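Local coordinates for PDZ domain protein (Parabacteroides distasonis, PDB 4L8N) that is of unknown function but combines PDZ domains near both ends of the chain with a DUF4136 domain and binds magnesium, at residues L284-Q288 with T453-K457; F244-I248 with L259-E263; D17-S21 with P290-Y294. All coordinates share one frame; numbering follows the deposited sequence. Where two conformers were deposited one is given.

Contact 1: residues L284-Q288 with T453-K457; sequences LMCMQ and TVEIK
Met287, modelled as selenomethionine, packs on Val454 and Ile456 in a buried apolar contact that sets the segment at the C-terminal end of helix 274-285 against the end of strand 438-456. Its side chain runs straight as far as SE, which lies 4.2 Å from Val454 CG1, and then bends (chi3 71°), carrying CE to the strand backbone, 3.4 Å from Val454 O and 4.0 Å from Ile456 CG1. The Met287 and Val454 side chains cross at about a right angle. Val454 O accepts a hydrogen bond from Lys47 NZ. Alternate residues of the strand, Val454 and Ile456, turn toward 284-288 while Glu455 between them points away, so that the C-terminal region of the helix lies against the large mixed sheet. The CG1 branch of Ile456 lies anti to its carbonyl carbon (chi1 -77°) and brings CD1 against two partners, 3.7 Å from Met287 CB and 3.6 Å from Gln288 CG. Beyond CG, the Gln288 amide is bonded outside the contact, OE1 accepting from the backbone N of Lys293 and Tyr294. Leu284 adds a looser touch, CD2 to Val454 CG1 at 4.5 Å, and Phe218 of the second subunit packs on both of these residues.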
loop_
_atom_site.group_PDB
_atom_site.type_symbol
_atom_site.label_atom_id
_atom_site.label_comp_id
_atom_site.label_asym_id
_atom_site.label_seq_id
_atom_site.Cartn_x
_atom_site.Cartn_y
_atom_site.Cartn_z
ATOM N N LEU A 284 -15.121 9.480 -4.944
ATOM C CA LEU A 284 -13.828 9.988 -4.455
ATOM C C LEU A 284 -12.675 9.503 -5.366
ATOM O O LEU A 284 -11.816 10.300 -5.745
ATOM C CB LEU A 284 -13.565 9.571 -2.994
ATOM C CG LEU A 284 -14.532 10.055 -1.927
ATOM C CD1 LEU A 284 -14.298 9.297 -0.637
ATOM C CD2 LEU A 284 -14.434 11.584 -1.703
HETATM N N MSE A 285 -12.686 8.202 -5.735
HETATM C CA MSE A 285 -11.717 7.561 -6.638
HETATM C C MSE A 285 -11.690 8.192 -8.029
HETATM O O MSE A 285 -10.610 8.390 -8.583
HETATM C CB MSE A 285 -12.051 6.073 -6.781
HETATM C CG MSE A 285 -11.688 5.266 -5.561
HETATM SE SE MSE A 285 -12.398 3.478 -5.587
HETATM C CE MSE A 285 -11.351 2.830 -6.984
ATOM N N CYS A 286 -12.868 8.506 -8.596
ATOM C CA CYS A 286 -12.965 9.074 -9.945
ATOM C C CYS A 286 -12.657 10.566 -10.011
ATOM O O CYS A 286 -12.549 11.097 -11.125
ATOM C CB CYS A 286 -14.316 8.764 -10.565
ATOM S SG CYS A 286 -14.558 7.005 -10.893
HETATM N N MSE A 287 -12.441 11.239 -8.860
HETATM C CA MSE A 287 -12.055 12.662 -8.883
HETATM C C MSE A 287 -10.668 12.816 -9.531
HETATM O O MSE A 287 -10.311 13.912 -9.975
HETATM C CB MSE A 287 -12.080 13.269 -7.480
HETATM C CG MSE A 287 -13.435 13.857 -7.137
HETATM SE SE MSE A 287 -13.573 14.586 -5.337
HETATM C CE MSE A 287 -12.509 16.036 -5.596
ATOM N N GLN A 288 -9.896 11.698 -9.610
ATOM C CA GLN A 288 -8.593 11.730 -10.251
ATOM C C GLN A 288 -8.663 11.280 -11.706
ATOM O O GLN A 288 -7.619 11.156 -12.330
ATOM C CB GLN A 288 -7.535 10.966 -9.462
ATOM C CG GLN A 288 -7.124 11.744 -8.220
ATOM C CD GLN A 288 -5.742 11.424 -7.795
ATOM O OE1 GLN A 288 -4.829 12.249 -7.906
ATOM N NE2 GLN A 288 -5.562 10.200 -7.330
ATOM N N THR A 453 -17.678 22.177 -0.685
ATOM C CA THR A 453 -16.572 22.024 -1.616
ATOM C C THR A 453 -15.807 20.779 -1.199
ATOM O O THR A 453 -15.375 20.671 -0.052
ATOM C CB THR A 453 -15.714 23.290 -1.636
ATOM O OG1 THR A 453 -16.476 24.329 -2.244
ATOM C CG2 THR A 453 -14.394 23.100 -2.383
ATOM N N VAL A 454 -15.711 19.802 -2.103
ATOM C CA VAL A 454 -14.930 18.569 -1.885
ATOM C C VAL A 454 -13.811 18.667 -2.893
ATOM O O VAL A 454 -14.064 18.636 -4.106
ATOM C CB VAL A 454 -15.733 17.259 -1.960
ATOM C CG1 VAL A 454 -14.843 16.053 -1.632
ATOM C CG2 VAL A 454 -16.934 17.311 -1.014
ATOM N N GLU A 455 -12.602 18.945 -2.400
ATOM C CA GLU A 455 -11.443 19.188 -3.250
ATOM C C GLU A 455 -10.273 18.237 -2.953
ATOM O O GLU A 455 -10.058 17.879 -1.798
ATOM C CB GLU A 455 -10.988 20.625 -2.992
ATOM C CG GLU A 455 -10.154 21.254 -4.092
ATOM C CD GLU A 455 -9.543 22.605 -3.756
ATOM O OE1 GLU A 455 -10.088 23.313 -2.877
ATOM O OE2 GLU A 455 -8.520 22.958 -4.390
ATOM N N ILE A 456 -9.492 17.854 -3.984
ATOM C CA ILE A 456 -8.260 17.105 -3.758
ATOM C C ILE A 456 -7.231 18.195 -3.478
ATOM O O ILE A 456 -7.065 19.090 -4.315
ATOM C CB ILE A 456 -7.882 16.129 -4.906
ATOM C CG1 ILE A 456 -8.764 14.883 -4.814
ATOM C CG2 ILE A 456 -6.391 15.754 -4.855
ATOM C CD1 ILE A 456 -8.767 14.025 -5.940
ATOM N N LYS A 457 -6.597 18.152 -2.278
ATOM C CA LYS A 457 -5.619 19.148 -1.773
ATOM C C LYS A 457 -4.569 19.559 -2.835
ATOM O O LYS A 457 -3.818 18.681 -3.313
ATOM C CB LYS A 457 -4.919 18.648 -0.490
ATOM C CG LYS A 457 -5.843 18.601 0.735
ATOM C CD LYS A 457 -5.091 18.687 2.061
ATOM C CE LYS A 457 -4.610 20.091 2.360
ATOM N NZ LYS A 457 -3.834 20.153 3.626
ATOM O OXT LYS A 457 -4.567 20.751 -3.228
#

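Contact 2: residues F244-I248 with L259-E263; sequences FGIRI and LWECE
Ile246 pairs with Cys262, and Ile248 with Trp260, in antiparallel strands whose backbones carry most of the bonds here. Ile246 N donates to Cys262 O at 2.8 Å and Cys262 N returns a bond to Ile246 O. Ile248 N gives to Trp260 O, but Ile248 O is taken by Leu259 N at 2.9 Å, one residue earlier than regular pairing would have it; with Leu259 in a helical backbone conformation, this is consistent with a beta bulge. At the non-hydrogen-bonded pair of Gly245 and Glu263, Gly245 CA makes a CA-H...O contact of 3.1 Å with Cys262 O.

The face carrying Arg247, Glu261 and Glu263 holds the charged groups; Arg247 and Glu261 lie side by side, pointing the same way. Arg247 NE forms a salt bridge to Glu261 OE1, but as a hydrogen bond it is weak (118° at the hydrogen), the guanidinium and carboxylate planes stand 87° apart, and a second deposited conformer of the arginine makes it tentative. Phe191 gives the guanidinium a cation-pi partner. Shortening Glu261 to an alanine would remove the carboxylate and is likely to leave Arg247 without its acidic mate and freer to turn.

Apolar packing fills the other face. With CG anti to the backbone N (chi1 -176°), the Trp260 indole reaches the isoleucines: Ile248 CD1 approaches CE3 obliquely at 3.6 Å, while Ile246 CG2 meets the ring edge at CZ3, 4.2 Å away. Trp260 NE1 is hydrogen-bonded to Thr292 OG1, and Tyr289 meets the ring edge-to-face. The whole is a two-stranded antiparallel beta hairpin built into a mixed sheet, between strands 186-196 and 123-135.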
loop_
_atom_site.group_PDB
_atom_site.type_symbol
_atom_site.label_atom_id
_atom_site.label_comp_id
_atom_site.label_asym_id
_atom_site.label_seq_id
_atom_site.Cartn_x
_atom_site.Cartn_y
_atom_site.Cartn_z
ATOM N N PHE A 244 -11.001 -2.944 -3.743
ATOM C CA PHE A 244 -11.949 -2.409 -4.712
ATOM C C PHE A 244 -11.165 -1.591 -5.736
ATOM O O PHE A 244 -10.392 -0.702 -5.376
ATOM C CB PHE A 244 -13.094 -1.600 -4.050
ATOM C CG PHE A 244 -14.044 -0.990 -5.051
ATOM C CD1 PHE A 244 -14.857 -1.792 -5.845
ATOM C CD2 PHE A 244 -14.109 0.384 -5.223
ATOM C CE1 PHE A 244 -15.693 -1.227 -6.814
ATOM C CE2 PHE A 244 -14.962 0.949 -6.181
ATOM C CZ PHE A 244 -15.734 0.134 -6.982
ATOM N N GLY A 245 -11.326 -1.947 -6.998
ATOM C CA GLY A 245 -10.629 -1.281 -8.088
ATOM C C GLY A 245 -11.460 -0.981 -9.315
ATOM O O GLY A 245 -12.446 -1.671 -9.601
ATOM N N ILE A 246 -11.060 0.089 -10.030
ATOM C CA ILE A 246 -11.633 0.521 -11.307
ATOM C C ILE A 246 -10.476 0.481 -12.327
ATOM O O ILE A 246 -9.389 1.013 -12.058
ATOM C CB ILE A 246 -12.352 1.913 -11.245
ATOM C CG1 ILE A 246 -13.431 1.972 -10.137
ATOM C CG2 ILE A 246 -12.943 2.319 -12.604
ATOM C CD1 ILE A 246 -13.929 3.423 -9.769
ATOM N N ARG A 247 -10.722 -0.178 -13.476
ATOM C CA ARG A 247 -9.764 -0.307 -14.572
ATOM C C ARG A 247 -10.365 0.333 -15.811
ATOM O O ARG A 247 -11.475 -0.038 -16.203
ATOM C CB ARG A 247 -9.420 -1.791 -14.814
ATOM C CG ARG A 247 -8.019 -2.036 -15.374
ATOM C CD ARG A 247 -7.695 -3.524 -15.492
ATOM N NE ARG A 247 -6.696 -3.968 -14.515
ATOM C CZ ARG A 247 -6.932 -4.835 -13.533
ATOM N NH1 ARG A 247 -8.133 -5.387 -13.400
ATOM N NH2 ARG A 247 -5.966 -5.164 -12.683
ATOM N N ILE A 248 -9.661 1.348 -16.409
ATOM C CA ILE A 248 -10.154 2.029 -17.636
ATOM C C ILE A 248 -9.265 1.567 -18.817
ATOM O O ILE A 248 -8.112 2.003 -18.940
ATOM C CB ILE A 248 -10.260 3.590 -17.524
ATOM C CG1 ILE A 248 -11.241 4.026 -16.406
ATOM C CG2 ILE A 248 -10.604 4.228 -18.902
ATOM C CD1 ILE A 248 -11.390 5.564 -16.189
ATOM N N LEU A 259 -5.251 2.519 -19.381
ATOM C CA LEU A 259 -4.975 3.959 -19.366
ATOM C C LEU A 259 -4.860 4.477 -17.947
ATOM O O LEU A 259 -3.953 5.247 -17.631
ATOM C CB LEU A 259 -6.074 4.748 -20.102
ATOM C CG LEU A 259 -6.341 4.415 -21.567
ATOM C CD1 LEU A 259 -7.565 5.119 -22.028
ATOM C CD2 LEU A 259 -5.199 4.868 -22.465
ATOM N N TRP A 260 -5.784 4.049 -17.106
ATOM C CA TRP A 260 -5.931 4.507 -15.737
ATOM C C TRP A 260 -6.552 3.393 -14.906
ATOM O O TRP A 260 -7.498 2.709 -15.363
ATOM C CB TRP A 260 -6.853 5.755 -15.758
ATOM C CG TRP A 260 -7.065 6.465 -14.448
ATOM C CD1 TRP A 260 -6.414 7.583 -14.018
ATOM C CD2 TRP A 260 -8.125 6.233 -13.512
ATOM N NE1 TRP A 260 -6.958 8.025 -12.840
ATOM C CE2 TRP A 260 -8.003 7.207 -12.495
ATOM C CE3 TRP A 260 -9.156 5.282 -13.418
ATOM C CZ2 TRP A 260 -8.890 7.279 -11.422
ATOM C CZ3 TRP A 260 -9.993 5.317 -12.317
ATOM C CH2 TRP A 260 -9.888 6.338 -11.364
ATOM N N GLU A 261 -6.004 3.208 -13.692
ATOM C CA GLU A 261 -6.440 2.200 -12.740
ATOM C C GLU A 261 -6.343 2.780 -11.350
ATOM O O GLU A 261 -5.348 3.425 -11.016
ATOM C CB GLU A 261 -5.593 0.906 -12.880
ATOM C CG GLU A 261 -6.135 -0.308 -12.119
ATOM C CD GLU A 261 -5.414 -1.634 -12.316
ATOM O OE1 GLU A 261 -5.316 -2.092 -13.475
ATOM O OE2 GLU A 261 -5.008 -2.252 -11.307
ATOM N N CYS A 262 -7.409 2.610 -10.568
ATOM C CA CYS A 262 -7.482 3.053 -9.186
ATOM C C CYS A 262 -7.923 1.890 -8.330
ATOM O O CYS A 262 -8.954 1.256 -8.607
ATOM C CB CYS A 262 -8.390 4.263 -9.007
ATOM S SG CYS A 262 -8.248 5.047 -7.375
ATOM N N GLU A 263 -7.074 1.551 -7.346
ATOM C CA GLU A 263 -7.266 0.428 -6.439
ATOM C C GLU A 263 -7.268 0.906 -5.001
ATOM O O GLU A 263 -6.343 1.569 -4.553
ATOM C CB GLU A 263 -6.161 -0.627 -6.653
ATOM C CG GLU A 263 -6.475 -2.010 -6.113
ATOM C CD GLU A 263 -5.324 -2.990 -6.181
ATOM O OE1 GLU A 263 -4.929 -3.387 -7.301
ATOM O OE2 GLU A 263 -4.839 -3.395 -5.102
#

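Contact 3: residues D17-S21 with P290-Y294; sequences DISQS and PYTKY
Asp17 OD2 receives two donors from the facing loop, Tyr291 OH at 2.9 Å and Lys293 NZ at 3.1 Å, the latter a salt bridge. They use different sides of the oxygen: the lysine takes the syn lone pair, whereas the phenol hydroxyl comes from the anti side, 17° out of the carboxylate plane. OD2 in turn sits at the edge of the Tyr291 ring, in its plane. Lys293 starts with CG wedged between its backbone N and carbonyl carbon (chi1 57°) and then runs extended to meet the aspartate from the opposite direction; its NZ also donates to Lys457 O at the C terminus.

Water extends the network. One molecule donates to Tyr291 OH at 2.7 Å and accepts from Gln20 N at 2.8 Å, while another joins Ser21 OG to Pro290 O and Thr292 N. Ser19 OG accepts from Ser21 N in an ST turn, is hydrogen-bonded to Trp24 O, and lies 3.5 Å from Tyr291 CE1. Farther out, Ser21 CB packs obliquely at 4.1 Å from the same CE1, and Trp24 and Val30 also pack on the tyrosine.

The seam between the PDZ strand 8-18 and the loop after helix 274-285 is thus largely polar and partly water-mediated, and two donors on one carboxylate oxygen would be expected to favour the ionised form of Asp17.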
loop_
_atom_site.group_PDB
_atom_site.type_symbol
_atom_site.label_atom_id
_atom_site.label_comp_id
_atom_site.label_asym_id
_atom_site.label_seq_id
_atom_site.Cartn_x
_atom_site.Cartn_y
_atom_site.Cartn_z
ATOM N N ASP A 17 -4.149 24.699 -11.000
ATOM C CA ASP A 17 -2.769 24.236 -11.019
ATOM C C ASP A 17 -2.189 24.423 -12.390
ATOM O O ASP A 17 -2.937 24.411 -13.364
ATOM C CB ASP A 17 -2.734 22.729 -10.730
ATOM C CG ASP A 17 -2.733 22.275 -9.291
ATOM O OD1 ASP A 17 -2.437 23.112 -8.399
ATOM O OD2 ASP A 17 -2.954 21.071 -9.057
ATOM N N ILE A 18 -0.865 24.490 -12.507
ATOM C CA ILE A 18 -0.235 24.367 -13.818
ATOM C C ILE A 18 0.081 22.862 -13.839
ATOM O O ILE A 18 0.947 22.407 -13.082
ATOM C CB ILE A 18 0.950 25.335 -14.106
ATOM C CG1 ILE A 18 0.422 26.751 -14.404
ATOM C CG2 ILE A 18 1.797 24.852 -15.293
ATOM C CD1 ILE A 18 0.473 27.668 -13.271
ATOM N N SER A 19 -0.759 22.084 -14.558
ATOM C CA SER A 19 -0.718 20.620 -14.641
ATOM C C SER A 19 0.642 20.063 -15.007
ATOM O O SER A 19 1.290 20.514 -15.954
ATOM C CB SER A 19 -1.748 20.097 -15.631
ATOM O OG SER A 19 -1.620 18.703 -15.851
ATOM N N GLN A 20 1.049 19.060 -14.219
ATOM C CA GLN A 20 2.286 18.306 -14.368
ATOM C C GLN A 20 1.959 16.912 -14.916
ATOM O O GLN A 20 2.875 16.164 -15.260
ATOM C CB GLN A 20 3.071 18.244 -13.037
ATOM C CG GLN A 20 3.671 19.594 -12.568
ATOM C CD GLN A 20 4.401 20.368 -13.659
ATOM O OE1 GLN A 20 4.039 21.506 -13.993
ATOM N NE2 GLN A 20 5.421 19.759 -14.267
ATOM N N SER A 21 0.649 16.599 -15.066
ATOM C CA SER A 21 0.141 15.340 -15.622
ATOM C C SER A 21 0.396 15.278 -17.107
ATOM O O SER A 21 0.097 16.234 -17.812
ATOM C CB SER A 21 -1.355 15.193 -15.340
ATOM O OG SER A 21 -1.947 14.228 -16.195
ATOM N N PRO A 290 -10.038 12.788 -15.315
ATOM C CA PRO A 290 -8.747 12.523 -15.971
ATOM C C PRO A 290 -7.514 13.168 -15.323
ATOM O O PRO A 290 -6.400 12.948 -15.800
ATOM C CB PRO A 290 -8.974 13.127 -17.357
ATOM C CG PRO A 290 -9.869 14.290 -17.109
ATOM C CD PRO A 290 -10.700 13.962 -15.917
ATOM N N TYR A 291 -7.696 13.963 -14.256
ATOM C CA TYR A 291 -6.576 14.661 -13.652
ATOM C C TYR A 291 -6.076 13.947 -12.393
ATOM O O TYR A 291 -6.654 14.087 -11.320
ATOM C CB TYR A 291 -6.964 16.117 -13.373
ATOM C CG TYR A 291 -5.828 16.979 -12.864
ATOM C CD1 TYR A 291 -4.621 17.054 -13.552
ATOM C CD2 TYR A 291 -5.979 17.760 -11.719
ATOM C CE1 TYR A 291 -3.577 17.853 -13.092
ATOM C CE2 TYR A 291 -4.944 18.567 -11.253
ATOM C CZ TYR A 291 -3.744 18.615 -11.943
ATOM O OH TYR A 291 -2.735 19.432 -11.487
ATOM N N THR A 292 -4.984 13.175 -12.559
ATOM C CA THR A 292 -4.292 12.413 -11.529
ATOM C C THR A 292 -3.029 13.158 -11.086
ATOM O O THR A 292 -2.124 13.372 -11.899
ATOM C CB THR A 292 -3.950 10.994 -12.061
ATOM O OG1 THR A 292 -5.140 10.295 -12.423
ATOM C CG2 THR A 292 -3.183 10.151 -11.058
ATOM N N LYS A 293 -2.961 13.547 -9.796
ATOM C CA LYS A 293 -1.751 14.159 -9.266
ATOM C C LYS A 293 -1.192 13.361 -8.048
ATOM O O LYS A 293 -0.007 13.490 -7.757
ATOM C CB LYS A 293 -1.876 15.667 -8.991
ATOM C CG LYS A 293 -2.963 16.164 -8.061
ATOM C CD LYS A 293 -2.692 17.648 -7.737
ATOM C CE LYS A 293 -3.863 18.336 -7.072
ATOM N NZ LYS A 293 -3.446 19.584 -6.371
ATOM N N TYR A 294 -1.988 12.474 -7.424
ATOM C CA TYR A 294 -1.555 11.615 -6.299
ATOM C C TYR A 294 -1.613 10.146 -6.667
ATOM O O TYR A 294 -2.689 9.619 -6.930
ATOM C CB TYR A 294 -2.399 11.858 -5.038
ATOM C CG TYR A 294 -2.246 13.271 -4.535
ATOM C CD1 TYR A 294 -1.102 13.665 -3.850
ATOM C CD2 TYR A 294 -3.193 14.244 -4.838
ATOM C CE1 TYR A 294 -0.918 14.984 -3.452
ATOM C CE2 TYR A 294 -3.023 15.565 -4.433
ATOM C CZ TYR A 294 -1.886 15.927 -3.733
ATOM O OH TYR A 294 -1.699 17.224 -3.324
HETATM O O HOH W 1 -0.432 18.211 -12.011
HETATM O O HOH W 2 -3.930 12.934 -15.546
#

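Overall arrangement
From the N terminus, strand 8-18 of the PDZ region supplies the first half of contact 3. The chain then completes the first, antiparallel sheet and enters the mixed sheet, where contact 2 closes a short hairpin loop within the long loop of contact 3. At the end of helix 274-285, contact 1 opens at 284-288 just before contact 3 closes at 290-294; contact 1 itself closes only at the C terminus, so these two cross. The three meet around the segment 284-294: Lys457 O of contact 1 lies by Tyr294 OH of contact 3, Met285 packs on Phe244 of contact 2, and Trp260 links contacts 2 and 3. Together they join the PDZ region, the hairpin, the helix and the final strand.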